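Local coordinates for glycosyl hydrolase family 2, TIM barrel domain protein (Parabacteroides merdae ATCC 43184, PDB 6DXU) that is a beta-glucuronidase of glycoside hydrolase family 2 from a human gut bacterium and probably cleaves glucuronic acid from glucuronide conjugates, at residues E88-Y93 and S165-N170; V202-I207 and L290-P295; R235-T240 and I259-D264; V477-P482 and H509-E514; I499-M504 and M582-G587. All coordinates share one frame; numbering follows the deposited sequence.

Contact 1 of 5, residues E88-Y93 and S165-N170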
# COMPACT_ATOMS: atom_id res chain seq x y z
N GLU D 88 7.24 -26.32 -6.66
CA GLU D 88 7.64 -24.92 -6.58
C GLU D 88 6.51 -24.19 -5.84
O GLU D 88 5.46 -23.91 -6.42
CB GLU D 88 7.89 -24.35 -7.97
CG GLU D 88 9.15 -24.93 -8.63
CD GLU D 88 9.44 -24.27 -9.97
OE1 GLU D 88 8.93 -24.76 -11.01
OE2 GLU D 88 10.16 -23.25 -9.96
N GLY D 89 6.73 -23.90 -4.57
CA GLY D 89 5.68 -23.31 -3.77
C GLY D 89 6.18 -23.06 -2.36
O GLY D 89 7.37 -23.17 -2.08
N PRO D 90 5.28 -22.69 -1.47
CA PRO D 90 5.68 -22.41 -0.09
C PRO D 90 5.78 -23.67 0.76
O PRO D 90 5.18 -24.71 0.49
CB PRO D 90 4.56 -21.49 0.43
CG PRO D 90 3.36 -21.88 -0.39
CD PRO D 90 3.89 -22.26 -1.75
N GLY D 91 6.60 -23.56 1.80
CA GLY D 91 6.70 -24.61 2.80
C GLY D 91 7.20 -23.99 4.08
O GLY D 91 7.81 -22.91 4.06
N TRP D 92 6.93 -24.66 5.18
CA TRP D 92 7.24 -24.11 6.49
C TRP D 92 8.16 -25.02 7.28
O TRP D 92 8.10 -26.25 7.15
CB TRP D 92 5.97 -23.89 7.28
CG TRP D 92 5.19 -22.66 6.87
CD1 TRP D 92 4.33 -22.55 5.81
CD2 TRP D 92 5.19 -21.40 7.54
NE1 TRP D 92 3.78 -21.27 5.78
CE2 TRP D 92 4.29 -20.55 6.84
CE3 TRP D 92 5.86 -20.89 8.67
CZ2 TRP D 92 4.05 -19.24 7.23
CZ3 TRP D 92 5.60 -19.58 9.05
CH2 TRP D 92 4.71 -18.78 8.33
N TYR D 93 8.99 -24.42 8.14
CA TYR D 93 9.80 -25.15 9.11
C TYR D 93 9.50 -24.59 10.49
O TYR D 93 9.30 -23.39 10.64
CB TYR D 93 11.31 -24.99 8.83
CG TYR D 93 11.77 -25.51 7.50
CD1 TYR D 93 12.23 -26.81 7.36
CD2 TYR D 93 11.76 -24.69 6.37
CE1 TYR D 93 12.66 -27.30 6.13
CE2 TYR D 93 12.19 -25.16 5.14
CZ TYR D 93 12.65 -26.47 5.03
OH TYR D 93 13.08 -26.96 3.82
N SER D 165 9.71 -20.06 13.49
CA SER D 165 8.98 -20.59 12.36
C SER D 165 9.49 -19.87 11.13
O SER D 165 9.63 -18.64 11.14
CB SER D 165 7.45 -20.38 12.51
OG SER D 165 7.02 -20.82 13.80
N ILE D 166 9.78 -20.62 10.07
CA ILE D 166 10.40 -20.06 8.88
C ILE D 166 9.60 -20.55 7.68
O ILE D 166 9.34 -21.75 7.54
CB ILE D 166 11.87 -20.49 8.75
CG1 ILE D 166 12.69 -19.94 9.93
CG2 ILE D 166 12.44 -20.01 7.42
CD1 ILE D 166 14.14 -20.53 10.07
N ARG D 167 9.18 -19.62 6.84
CA ARG D 167 8.49 -19.94 5.60
C ARG D 167 9.49 -19.78 4.46
O ARG D 167 10.13 -18.73 4.35
CB ARG D 167 7.28 -19.01 5.41
CG ARG D 167 6.45 -19.28 4.14
CD ARG D 167 5.41 -18.13 3.99
NE ARG D 167 4.38 -18.37 2.99
CZ ARG D 167 4.46 -18.00 1.71
NH1 ARG D 167 5.55 -17.40 1.25
NH2 ARG D 167 3.44 -18.22 0.89
N CYS D 168 9.65 -20.82 3.65
CA CYS D 168 10.44 -20.73 2.43
C CYS D 168 9.53 -20.94 1.24
O CYS D 168 8.57 -21.72 1.31
CB CYS D 168 11.59 -21.77 2.39
SG CYS D 168 12.89 -21.47 3.60
N ASP D 169 9.83 -20.27 0.14
CA ASP D 169 8.92 -20.26 -1.00
C ASP D 169 9.75 -20.28 -2.27
O ASP D 169 10.52 -19.35 -2.53
CB ASP D 169 8.02 -19.01 -0.92
CG ASP D 169 6.89 -18.99 -1.95
OD1 ASP D 169 6.81 -19.89 -2.79
OD2 ASP D 169 6.06 -18.05 -1.91
N ASN D 170 9.62 -21.34 -3.05
CA ASN D 170 10.23 -21.37 -4.38
C ASN D 170 9.16 -21.40 -5.46
O ASN D 170 9.36 -22.02 -6.51
CB ASN D 170 11.22 -22.54 -4.52
CG ASN D 170 10.53 -23.91 -4.54
OD1 ASN D 170 9.51 -24.11 -3.89
ND2 ASN D 170 11.12 -24.86 -5.28
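Arg167 holds CG opposite its backbone N (chi1 -179°) and stays extended as far as NE, which lays its methylenes across the indole of Trp92, whose own CG is turned opposite its carbonyl carbon (chi1 -77°). Arg167 CB stands over the middle of the ring, 3.6 Å from the centroid of the six-membered ring of Trp92, a CH-pi contact almost on the ring normal. Further out, Arg167 CD meets Trp92 CZ2 at 3.7 Å, and the guanidinium is turned 81° from the indole plane. Pro90 CB covers one guanidinium face, 3.5 Å from Arg167 NH2, while Ser165 CB meets the edge of the Trp92 ring. Asp43 grips both partners from outside: its carboxylate takes Trp92 NE1 and forms a salt bridge with Arg167 NH2. A second salt bridge, Arg167 NH1 to Asp169 OD2 at 3.3 Å, reaches the carboxylate from above its plane; Asp169 OD1 is hydrogen-bonded to Ser171 OG.

The two segments are antiparallel neighbours, strands 90-97 and 162-169, inside the beta-sheet of the sugar-binding domain. Trp92-Arg167 and Pro90-Asp169 are non-hydrogen-bonded pairs; Gly91-Cys168 and Tyr93-Ile166 are hydrogen-bonded ones, with Gly91 N to Cys168 O at 2.7 Å. On the face of Tyr93 and Ile166, Cys168 SG comes obliquely to the phenol ring, 4.1 Å from Tyr93 CE2, and the Tyr93 hydroxyl bonds to His72. Past the paired strands Asn170 closes on Gly89 twice: Asn170 OD1 accepts Gly89 N at 2.9 Å, and Asn170 N donates to Gly89 O at 3.1 Å, each donor lying above the carbonyl plane it meets.

Contact 2 of 5, residues V202-I207 and L290-P295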
# COMPACT_ATOMS: atom_id res chain seq x y z
N VAL D 202 29.78 -5.93 21.18
CA VAL D 202 30.48 -5.34 20.05
C VAL D 202 31.10 -6.46 19.24
O VAL D 202 31.88 -7.25 19.78
CB VAL D 202 31.56 -4.34 20.49
CG1 VAL D 202 32.20 -3.71 19.26
CG2 VAL D 202 30.97 -3.27 21.39
N SER D 203 30.78 -6.51 17.95
CA SER D 203 31.34 -7.53 17.08
C SER D 203 31.61 -6.90 15.71
O SER D 203 31.46 -5.69 15.52
CB SER D 203 30.41 -8.75 16.97
OG SER D 203 29.13 -8.38 16.51
N PHE D 204 32.02 -7.74 14.77
CA PHE D 204 32.34 -7.31 13.41
C PHE D 204 31.20 -7.71 12.49
O PHE D 204 30.85 -8.90 12.40
CB PHE D 204 33.66 -7.92 12.95
CG PHE D 204 34.84 -7.57 13.83
CD1 PHE D 204 35.40 -8.51 14.68
CD2 PHE D 204 35.39 -6.30 13.80
CE1 PHE D 204 36.48 -8.19 15.49
CE2 PHE D 204 36.46 -5.97 14.60
CZ PHE D 204 37.02 -6.93 15.45
N GLU D 205 30.62 -6.73 11.80
CA GLU D 205 29.61 -6.99 10.79
C GLU D 205 30.22 -7.40 9.46
O GLU D 205 29.68 -8.27 8.76
CB GLU D 205 28.74 -5.74 10.60
CG GLU D 205 27.66 -5.88 9.55
CD GLU D 205 26.68 -4.72 9.54
OE1 GLU D 205 27.02 -3.64 10.09
OE2 GLU D 205 25.58 -4.87 8.97
N GLN D 206 31.34 -6.78 9.09
CA GLN D 206 32.06 -7.09 7.86
C GLN D 206 33.55 -7.00 8.15
O GLN D 206 33.98 -6.11 8.90
CB GLN D 206 31.76 -6.08 6.73
CG GLN D 206 30.31 -5.88 6.27
CD GLN D 206 29.81 -6.99 5.40
OE1 GLN D 206 30.59 -7.83 4.92
NE2 GLN D 206 28.50 -7.01 5.15
N ILE D 207 34.33 -7.91 7.58
CA ILE D 207 35.79 -7.82 7.58
C ILE D 207 36.25 -7.93 6.14
O ILE D 207 36.06 -8.98 5.51
CB ILE D 207 36.46 -8.91 8.44
CG1 ILE D 207 36.00 -8.78 9.90
CG2 ILE D 207 38.00 -8.79 8.35
CD1 ILE D 207 36.37 -9.98 10.75
N LEU D 290 41.34 -10.79 14.41
CA LEU D 290 40.87 -9.52 14.94
C LEU D 290 40.24 -9.75 16.30
O LEU D 290 39.42 -10.67 16.46
CB LEU D 290 39.85 -8.86 14.01
CG LEU D 290 40.29 -8.54 12.58
CD1 LEU D 290 39.24 -7.69 11.86
CD2 LEU D 290 41.61 -7.84 12.60
N THR D 291 40.60 -8.92 17.27
CA THR D 291 40.06 -9.00 18.63
C THR D 291 39.47 -7.65 19.01
O THR D 291 40.11 -6.62 18.80
CB THR D 291 41.15 -9.40 19.63
OG1 THR D 291 41.62 -10.70 19.29
CG2 THR D 291 40.60 -9.41 21.04
N VAL D 292 38.26 -7.65 19.55
CA VAL D 292 37.67 -6.41 20.06
C VAL D 292 37.39 -6.61 21.54
O VAL D 292 36.62 -7.50 21.93
CB VAL D 292 36.43 -5.99 19.25
CG1 VAL D 292 35.49 -7.15 19.06
CG2 VAL D 292 35.75 -4.80 19.92
N LYS D 293 38.00 -5.76 22.37
CA LYS D 293 37.95 -5.86 23.82
C LYS D 293 37.31 -4.62 24.43
O LYS D 293 37.61 -3.49 24.02
CB LYS D 293 39.36 -6.01 24.42
CG LYS D 293 40.02 -7.37 24.24
CD LYS D 293 41.35 -7.44 25.01
N THR D 294 36.46 -4.84 25.42
CA THR D 294 35.91 -3.84 26.32
C THR D 294 36.09 -4.37 27.74
O THR D 294 36.56 -5.50 27.91
CB THR D 294 34.43 -3.59 26.04
OG1 THR D 294 33.68 -4.70 26.56
CG2 THR D 294 34.17 -3.44 24.55
N PRO D 295 35.73 -3.61 28.78
CA PRO D 295 35.72 -4.20 30.13
C PRO D 295 34.84 -5.43 30.25
O PRO D 295 35.04 -6.22 31.18
CB PRO D 295 35.20 -3.05 31.00
CG PRO D 295 35.67 -1.84 30.30
CD PRO D 295 35.58 -2.14 28.83
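Facing layers of a beta-sandwich meet here, in the domain that adopts an immunoglobulin-like fold in family 2 glycosidases: Phe204 and Ile207 of strand 203-213, with Val202 just ahead of it, pack on Leu290 and Val292 of strand 286-294, which belongs to the other sheet. No hydrogen bond passes between the two segments; the join is made by side chains. Strand 203-213 is interrupted by a classic beta bulge, Glu205 and Gln206 both facing Ser227, and its residues on either side of the bulge, Phe204 and Ile207, reach the same leucine.

Phe204, with CG turned opposite its carbonyl carbon (chi1 -59°), pushes its ring between Leu290 and Val292. Leu290 CD1 lies over one ring face, 4.2 Å above the plane and offset toward the rim, while Leu290 CB touches Phe204 CZ at 3.7 Å. The Val292 and Phe204 side chains come from opposite directions and meet obliquely, Val292 CG1 3.8 Å from Phe204 CE1. The same methyl also approaches the backbone, Val292 CG1 lying 3.7 Å from Val202 O, because chi1 of 48° sets it between the backbone N and the carbonyl carbon. The other branch, Val292 CG2, packs on Val202 CG1 at 3.8 Å.

Around this interface Phe228 meets the Phe204 ring with planes about 40° apart. Gln297 supplies a polar tie between the layers: its NE2 is hydrogen-bonded to both Val202 O and Val292 O. Beyond the bulge Ile207 and Leu290 reach toward each other tip to tip, Ile207 CD1 standing 3.8 Å from Leu290 CD1.

Contact 3 of 5, residues R235-T240 and I259-D264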
# COMPACT_ATOMS: atom_id res chain seq x y z
N ARG D 235 31.09 3.17 23.39
CA ARG D 235 31.81 4.30 22.82
C ARG D 235 33.27 4.01 22.49
O ARG D 235 33.84 4.66 21.60
CB ARG D 235 31.75 5.52 23.75
CG ARG D 235 30.33 5.93 24.15
CD ARG D 235 29.49 6.39 22.97
NE ARG D 235 28.15 6.82 23.39
CZ ARG D 235 27.87 8.03 23.87
NH1 ARG D 235 28.84 8.94 24.00
NH2 ARG D 235 26.63 8.33 24.24
N LYS D 236 33.90 3.07 23.19
CA LYS D 236 35.32 2.81 23.01
C LYS D 236 35.60 1.32 23.13
O LYS D 236 34.93 0.60 23.87
CB LYS D 236 36.16 3.58 24.04
CG LYS D 236 36.14 5.07 23.81
CD LYS D 236 37.16 5.79 24.66
CE LYS D 236 37.25 7.25 24.26
NZ LYS D 236 38.15 7.41 23.09
N ALA D 237 36.61 0.87 22.39
CA ALA D 237 37.07 -0.50 22.51
C ALA D 237 38.55 -0.53 22.17
O ALA D 237 39.08 0.39 21.56
CB ALA D 237 36.30 -1.45 21.60
N ASP D 238 39.21 -1.60 22.59
CA ASP D 238 40.57 -1.88 22.17
C ASP D 238 40.53 -2.98 21.12
O ASP D 238 40.01 -4.07 21.38
CB ASP D 238 41.43 -2.29 23.37
CG ASP D 238 41.74 -1.12 24.30
OD1 ASP D 238 41.39 0.03 23.96
OD2 ASP D 238 42.30 -1.37 25.39
N VAL D 239 41.08 -2.70 19.95
CA VAL D 239 41.03 -3.63 18.82
C VAL D 239 42.45 -4.04 18.47
O VAL D 239 43.30 -3.17 18.22
CB VAL D 239 40.31 -3.02 17.61
CG1 VAL D 239 40.36 -3.98 16.43
CG2 VAL D 239 38.87 -2.70 17.98
N THR D 240 42.71 -5.34 18.45
CA THR D 240 44.00 -5.90 18.05
C THR D 240 43.87 -6.54 16.67
O THR D 240 42.92 -7.29 16.42
CB THR D 240 44.50 -6.92 19.06
OG1 THR D 240 44.62 -6.30 20.35
CG2 THR D 240 45.89 -7.49 18.64
N ILE D 259 39.55 2.94 20.28
CA ILE D 259 38.94 3.25 19.00
C ILE D 259 37.42 3.30 19.17
O ILE D 259 36.86 2.72 20.09
CB ILE D 259 39.36 2.20 17.96
CG1 ILE D 259 39.00 2.63 16.54
CG2 ILE D 259 38.73 0.87 18.26
CD1 ILE D 259 39.32 1.57 15.50
N LEU D 260 36.75 4.05 18.28
CA LEU D 260 35.29 4.07 18.25
C LEU D 260 34.79 2.85 17.48
O LEU D 260 34.95 2.79 16.26
CB LEU D 260 34.77 5.37 17.62
CG LEU D 260 33.30 5.45 17.22
CD1 LEU D 260 32.41 5.29 18.43
CD2 LEU D 260 33.05 6.79 16.54
N PRO D 261 34.21 1.86 18.15
CA PRO D 261 33.80 0.63 17.46
C PRO D 261 32.39 0.76 16.87
O PRO D 261 31.45 0.05 17.28
CB PRO D 261 33.87 -0.41 18.58
CG PRO D 261 33.41 0.38 19.79
CD PRO D 261 33.93 1.79 19.59
N LEU D 262 32.24 1.67 15.91
CA LEU D 262 30.93 2.02 15.36
C LEU D 262 31.09 2.26 13.86
O LEU D 262 31.94 3.06 13.45
CB LEU D 262 30.38 3.28 16.04
CG LEU D 262 28.92 3.68 15.78
CD1 LEU D 262 27.97 2.66 16.40
CD2 LEU D 262 28.68 5.07 16.34
N GLY D 263 30.27 1.60 13.05
CA GLY D 263 30.39 1.83 11.61
C GLY D 263 31.72 1.33 11.04
O GLY D 263 32.31 0.36 11.52
N ASP D 264 32.20 2.03 10.01
CA ASP D 264 33.40 1.61 9.29
C ASP D 264 34.67 2.10 9.97
O ASP D 264 34.72 3.23 10.46
CB ASP D 264 33.43 2.16 7.86
CG ASP D 264 32.26 1.71 7.02
OD1 ASP D 264 31.60 0.72 7.38
OD2 ASP D 264 32.07 2.34 5.96
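Ile259 meets the 235-240 segment first through CB, which lies 4.0 Å from Ala237 O. With CG1 opposite the backbone N (chi1 -168°), the CG2 branch falls between the backbone N and the carbonyl carbon and does most of the touching: Ile259 CG2 is 3.4 Å from Ala237 O and 3.6 Å from Val239 CG2, the two side chains passing at a slant. The side chain as a whole also rests on Gln265 and Leu267 of strand 263-273. The backbones beside it form one antiparallel hydrogen-bonded pair: Ala237 N donates to Ile259 O at 3.0 Å, and Ile259 N donates back to Ala237 O at 2.9 Å.

Strand 250-259 thus ends against strand 237-244 at the edge of one sheet of the immunoglobulin-like sandwich, and the chain then crosses to strand 263-273 of the other. Pro261, the centre of an inverse gamma turn, makes the corner; the Leu262 N to Leu260 O bond of that turn is weak. The proline ring packs at this corner, with Pro261 CG on Ala237 CB at 3.9 Å and Pro261 CD on Arg235 O at 3.5 Å. Leu260 CD1 meets that same carbonyl oxygen. This corner also faces a second subunit, whose Lys450 bonds to Leu262 O and Asp264 O and whose Asp454 accepts Asp264 N.

Contact 4 of 5, residues V477-P482 and H509-E514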
# COMPACT_ATOMS: atom_id res chain seq x y z
N VAL D 477 31.70 -6.82 -20.94
CA VAL D 477 32.38 -7.48 -19.84
C VAL D 477 33.88 -7.58 -20.11
O VAL D 477 34.34 -7.44 -21.25
CB VAL D 477 31.79 -8.88 -19.58
CG1 VAL D 477 30.38 -8.75 -19.07
CG2 VAL D 477 31.82 -9.69 -20.87
N ASP D 478 34.64 -7.85 -19.05
CA ASP D 478 36.09 -8.03 -19.20
C ASP D 478 36.43 -9.31 -19.95
O ASP D 478 37.29 -9.31 -20.83
CB ASP D 478 36.76 -8.04 -17.83
CG ASP D 478 36.58 -6.74 -17.08
OD1 ASP D 478 36.77 -5.68 -17.69
OD2 ASP D 478 36.26 -6.78 -15.88
N VAL D 479 35.78 -10.42 -19.58
CA VAL D 479 36.08 -11.76 -20.08
C VAL D 479 34.79 -12.35 -20.64
O VAL D 479 33.72 -12.18 -20.05
CB VAL D 479 36.67 -12.65 -18.97
CG1 VAL D 479 36.79 -14.12 -19.41
CG2 VAL D 479 38.01 -12.10 -18.46
N TYR D 480 34.87 -13.01 -21.79
CA TYR D 480 33.67 -13.49 -22.47
C TYR D 480 33.81 -14.96 -22.85
O TYR D 480 34.87 -15.40 -23.29
CB TYR D 480 33.39 -12.67 -23.73
CG TYR D 480 32.12 -13.11 -24.43
CD1 TYR D 480 30.87 -12.73 -23.93
CD2 TYR D 480 32.16 -13.91 -25.57
CE1 TYR D 480 29.70 -13.14 -24.55
CE2 TYR D 480 30.99 -14.32 -26.20
CZ TYR D 480 29.76 -13.93 -25.68
OH TYR D 480 28.59 -14.33 -26.28
N SER D 481 32.72 -15.72 -22.67
CA SER D 481 32.62 -17.10 -23.17
C SER D 481 31.50 -17.22 -24.18
O SER D 481 30.35 -16.85 -23.89
CB SER D 481 32.36 -18.09 -22.02
OG SER D 481 32.32 -19.43 -22.53
N PRO D 482 31.78 -17.74 -25.38
CA PRO D 482 30.70 -18.12 -26.29
C PRO D 482 30.16 -19.50 -25.95
O PRO D 482 30.59 -20.11 -24.97
CB PRO D 482 31.39 -18.11 -27.66
CG PRO D 482 32.77 -18.63 -27.32
CD PRO D 482 33.11 -18.00 -25.96
N HIS D 509 39.44 -10.93 -24.17
CA HIS D 509 39.81 -12.03 -23.27
C HIS D 509 38.78 -13.14 -23.45
O HIS D 509 37.63 -13.00 -23.04
CB HIS D 509 39.86 -11.56 -21.82
CG HIS D 509 40.79 -10.41 -21.59
ND1 HIS D 509 42.12 -10.46 -21.96
CD2 HIS D 509 40.60 -9.20 -21.02
CE1 HIS D 509 42.70 -9.32 -21.64
NE2 HIS D 509 41.81 -8.53 -21.07
N PHE D 510 39.22 -14.25 -24.02
CA PHE D 510 38.37 -15.40 -24.32
C PHE D 510 38.62 -16.45 -23.26
O PHE D 510 39.77 -16.75 -22.93
CB PHE D 510 38.69 -15.93 -25.73
CG PHE D 510 38.17 -17.33 -26.03
CD1 PHE D 510 38.96 -18.44 -25.82
CD2 PHE D 510 36.92 -17.50 -26.60
CE1 PHE D 510 38.49 -19.73 -26.13
CE2 PHE D 510 36.44 -18.77 -26.92
CZ PHE D 510 37.23 -19.88 -26.69
N LEU D 511 37.54 -17.00 -22.71
CA LEU D 511 37.62 -18.10 -21.75
C LEU D 511 36.42 -18.99 -22.02
O LEU D 511 35.29 -18.52 -21.96
CB LEU D 511 37.61 -17.59 -20.31
CG LEU D 511 37.51 -18.65 -19.22
CD1 LEU D 511 38.59 -19.68 -19.42
CD2 LEU D 511 37.66 -18.01 -17.84
N HIS D 512 36.66 -20.26 -22.33
CA HIS D 512 35.61 -21.14 -22.83
C HIS D 512 34.98 -21.90 -21.66
O HIS D 512 35.59 -22.82 -21.12
CB HIS D 512 36.20 -22.10 -23.87
CG HIS D 512 35.27 -23.17 -24.34
ND1 HIS D 512 35.70 -24.27 -25.05
CD2 HIS D 512 33.92 -23.30 -24.23
CE1 HIS D 512 34.67 -25.04 -25.34
NE2 HIS D 512 33.57 -24.46 -24.86
N VAL D 513 33.76 -21.54 -21.26
CA VAL D 513 33.09 -22.31 -20.21
C VAL D 513 31.88 -23.03 -20.79
O VAL D 513 31.06 -22.44 -21.50
CB VAL D 513 32.70 -21.44 -19.00
CG1 VAL D 513 33.96 -21.03 -18.22
CG2 VAL D 513 31.87 -20.24 -19.41
N GLU D 514 31.79 -24.33 -20.47
CA GLU D 514 30.77 -25.31 -20.85
C GLU D 514 31.13 -26.01 -22.14
O GLU D 514 31.18 -25.41 -23.21
CB GLU D 514 29.35 -24.72 -20.95
CG GLU D 514 28.88 -24.06 -19.66
CD GLU D 514 27.39 -23.76 -19.65
OE1 GLU D 514 26.64 -24.43 -20.40
OE2 GLU D 514 26.97 -22.86 -18.88
O HOH W 1 36.82 -9.84 -23.48
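The imidazole of His509 meets Asp478 edge-on: Asp478 O lies in the ring plane, 3.3 Å from His509 CD2. The phenyl ring of Phe510 is met obliquely by Pro482, the two side chains at about a right angle and Pro482 CD 3.6 Å from Phe510 CE2; His512 N of its own segment sits over one face toward the rim. Met504 and Glu503 of helix 496-504 pack on the same phenylalanine.

Between these groups run strand 479-481 and the chain leading into strand 512-513, successive staves of the TIM barrel that head the same general way, 46° apart. Strand 479-481 pairs on its other side with 464-468, and 512-513 with 587-589, which places this seam in the barrel wall. A single bridge joins the backbones: Tyr480 N donates to His509 O at 3.0 Å, and Leu511 N to Tyr480 O at 3.2 Å. Near the start of the seam a water accepts His509 N at 2.9 Å and lies within hydrogen-bonding reach of Asp478 O.

Beyond the bridge the acceptor is a side chain. Ser481 points OG opposite its backbone N (chi1 -178°), and Val513 N reaches Ser481 OG at 2.9 Å along a nearly straight N-H line of 173°. Packing here is tight, Val513 CG2 standing only 3.4 Å from Ser481 CB. Elsewhere along the seam Val479 CG1 lies on Leu511 CB at 3.7 Å, and Asp478 OD2 is hydrogen-bonded to His457.

Contact 5 of 5, residues I499-M504 and M582-G587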
# COMPACT_ATOMS: atom_id res chain seq x y z
N ILE D 499 37.08 -24.03 -34.06
CA ILE D 499 36.03 -23.15 -33.56
C ILE D 499 36.58 -22.23 -32.47
O ILE D 499 36.28 -21.03 -32.44
CB ILE D 499 34.82 -23.96 -33.06
CG1 ILE D 499 34.17 -24.71 -34.22
CG2 ILE D 499 33.79 -23.02 -32.41
CD1 ILE D 499 33.12 -25.73 -33.77
N SER D 500 37.41 -22.79 -31.58
CA SER D 500 38.01 -21.99 -30.51
C SER D 500 38.91 -20.89 -31.08
O SER D 500 38.89 -19.75 -30.59
CB SER D 500 38.80 -22.89 -29.56
OG SER D 500 37.97 -23.86 -28.93
N GLU D 501 39.71 -21.21 -32.11
CA GLU D 501 40.56 -20.20 -32.73
C GLU D 501 39.74 -19.06 -33.31
O GLU D 501 40.10 -17.88 -33.18
CB GLU D 501 41.42 -20.85 -33.82
CG GLU D 501 42.57 -21.69 -33.29
CD GLU D 501 43.22 -22.54 -34.37
OE1 GLU D 501 42.61 -22.73 -35.44
OE2 GLU D 501 44.34 -23.05 -34.13
N GLN D 502 38.64 -19.39 -33.99
CA GLN D 502 37.78 -18.36 -34.54
C GLN D 502 37.12 -17.53 -33.44
O GLN D 502 36.98 -16.31 -33.57
CB GLN D 502 36.72 -18.98 -35.45
CG GLN D 502 37.29 -19.68 -36.67
N GLU D 503 36.69 -18.19 -32.37
CA GLU D 503 35.96 -17.47 -31.32
C GLU D 503 36.86 -16.56 -30.51
O GLU D 503 36.46 -15.44 -30.16
CB GLU D 503 35.23 -18.47 -30.42
CG GLU D 503 34.00 -19.07 -31.08
CD GLU D 503 32.90 -18.03 -31.28
OE1 GLU D 503 32.78 -17.10 -30.45
OE2 GLU D 503 32.16 -18.11 -32.29
N MET D 504 38.08 -17.00 -30.19
CA MET D 504 38.94 -16.19 -29.34
C MET D 504 39.25 -14.84 -29.97
O MET D 504 39.50 -13.87 -29.26
CB MET D 504 40.22 -16.95 -28.99
CG MET D 504 41.24 -17.09 -30.11
SD MET D 504 42.28 -15.62 -30.32
CE MET D 504 43.30 -15.68 -28.85
N MET D 582 47.47 -25.44 -27.89
CA MET D 582 46.78 -24.16 -28.00
C MET D 582 47.42 -23.22 -26.98
O MET D 582 46.84 -22.97 -25.91
CB MET D 582 45.28 -24.32 -27.77
CG MET D 582 44.62 -25.20 -28.83
SD MET D 582 43.01 -25.90 -28.38
CE MET D 582 41.92 -24.47 -28.52
N PRO D 583 48.62 -22.70 -27.26
CA PRO D 583 49.34 -21.95 -26.23
C PRO D 583 48.71 -20.61 -25.90
O PRO D 583 48.99 -20.06 -24.83
CB PRO D 583 50.75 -21.79 -26.83
CG PRO D 583 50.52 -21.83 -28.31
CD PRO D 583 49.36 -22.78 -28.53
N TRP D 584 47.85 -20.08 -26.77
CA TRP D 584 47.16 -18.81 -26.58
C TRP D 584 45.91 -18.93 -25.70
O TRP D 584 45.30 -17.91 -25.38
CB TRP D 584 46.73 -18.25 -27.94
CG TRP D 584 46.05 -19.31 -28.75
CD1 TRP D 584 46.63 -20.15 -29.66
CD2 TRP D 584 44.67 -19.70 -28.67
NE1 TRP D 584 45.70 -21.01 -30.18
CE2 TRP D 584 44.49 -20.76 -29.59
CE3 TRP D 584 43.58 -19.23 -27.94
CZ2 TRP D 584 43.25 -21.37 -29.78
CZ3 TRP D 584 42.33 -19.85 -28.14
CH2 TRP D 584 42.19 -20.91 -29.04
N LEU D 585 45.54 -20.15 -25.31
CA LEU D 585 44.26 -20.41 -24.67
C LEU D 585 44.33 -20.11 -23.18
O LEU D 585 45.19 -20.63 -22.47
CB LEU D 585 43.86 -21.87 -24.90
CG LEU D 585 42.59 -22.35 -24.20
CD1 LEU D 585 41.35 -21.62 -24.73
CD2 LEU D 585 42.47 -23.86 -24.39
N THR D 586 43.41 -19.26 -22.71
CA THR D 586 43.27 -19.07 -21.26
C THR D 586 42.96 -20.41 -20.60
O THR D 586 43.64 -20.83 -19.66
CB THR D 586 42.19 -18.06 -20.95
OG1 THR D 586 40.98 -18.44 -21.64
CG2 THR D 586 42.63 -16.62 -21.36
N GLY D 587 41.93 -21.08 -21.09
CA GLY D 587 41.54 -22.37 -20.55
C GLY D 587 40.08 -22.64 -20.87
O GLY D 587 39.44 -21.91 -21.63
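Trp584 presses its benzene rim against helix 496-504, a helix of the TIM barrel that lies in the chain between strands 479-481 and 512-513. The indole sits on a type I beta turn, Met582 to Leu585, closed by Leu585 N to Met582 O. With CG lodged between its backbone N and carbonyl carbon (chi1 48°), Trp584 swings out from the turn, while Met582 CB and Leu585 CB back one ring face, offset toward the rim.

Three helix residues follow the rim. Ser500 CB lies at the edge, in the ring plane, 4.0 Å from Trp584 CH2. Glu501 crosses at about a right angle, its CG 3.6 Å from Trp584 CZ2. Met504 is folded at every torsion (chi1 74°, chi2 81°), which curls the chain back beside the indole: Met504 CG touches Trp584 CZ3 at 3.6 Å and its CE touches Trp584 CE3 at 3.7 Å. The sulfur makes an oblique Met-aromatic contact, Met504 SD being 5.0 Å from the centroid of the six-membered ring of Trp584. Ser500 OG is bonded to Tyr496 O within the helix, and on the Ser500 side the bent end of Met582 brings its CE to 3.6 Å from Ser500 CB.

Overall arrangement
The contacts sample three domains in series. Contacts 2 and 3 share the immunoglobulin-like sandwich, centres 8 Å apart, with contact 3 nested in the loop that contact 2 closes; Lys293 N lies 2.8 Å from Asp238 O, probably a hydrogen bond between neighbouring strands. Contacts 4 and 5 belong to the barrel, centres 10 Å apart, and their segments alternate along the chain; Leu511 CD1 lies 3.3 Å from Gly587 O. Contact 1, in the sugar-binding domain, is about 19 Å from contacts 2 and 4 by nearest atoms. The Glu88 side chain is about 7 Å from a sodium ion, and that of Leu290 about 14 Å from a bicine.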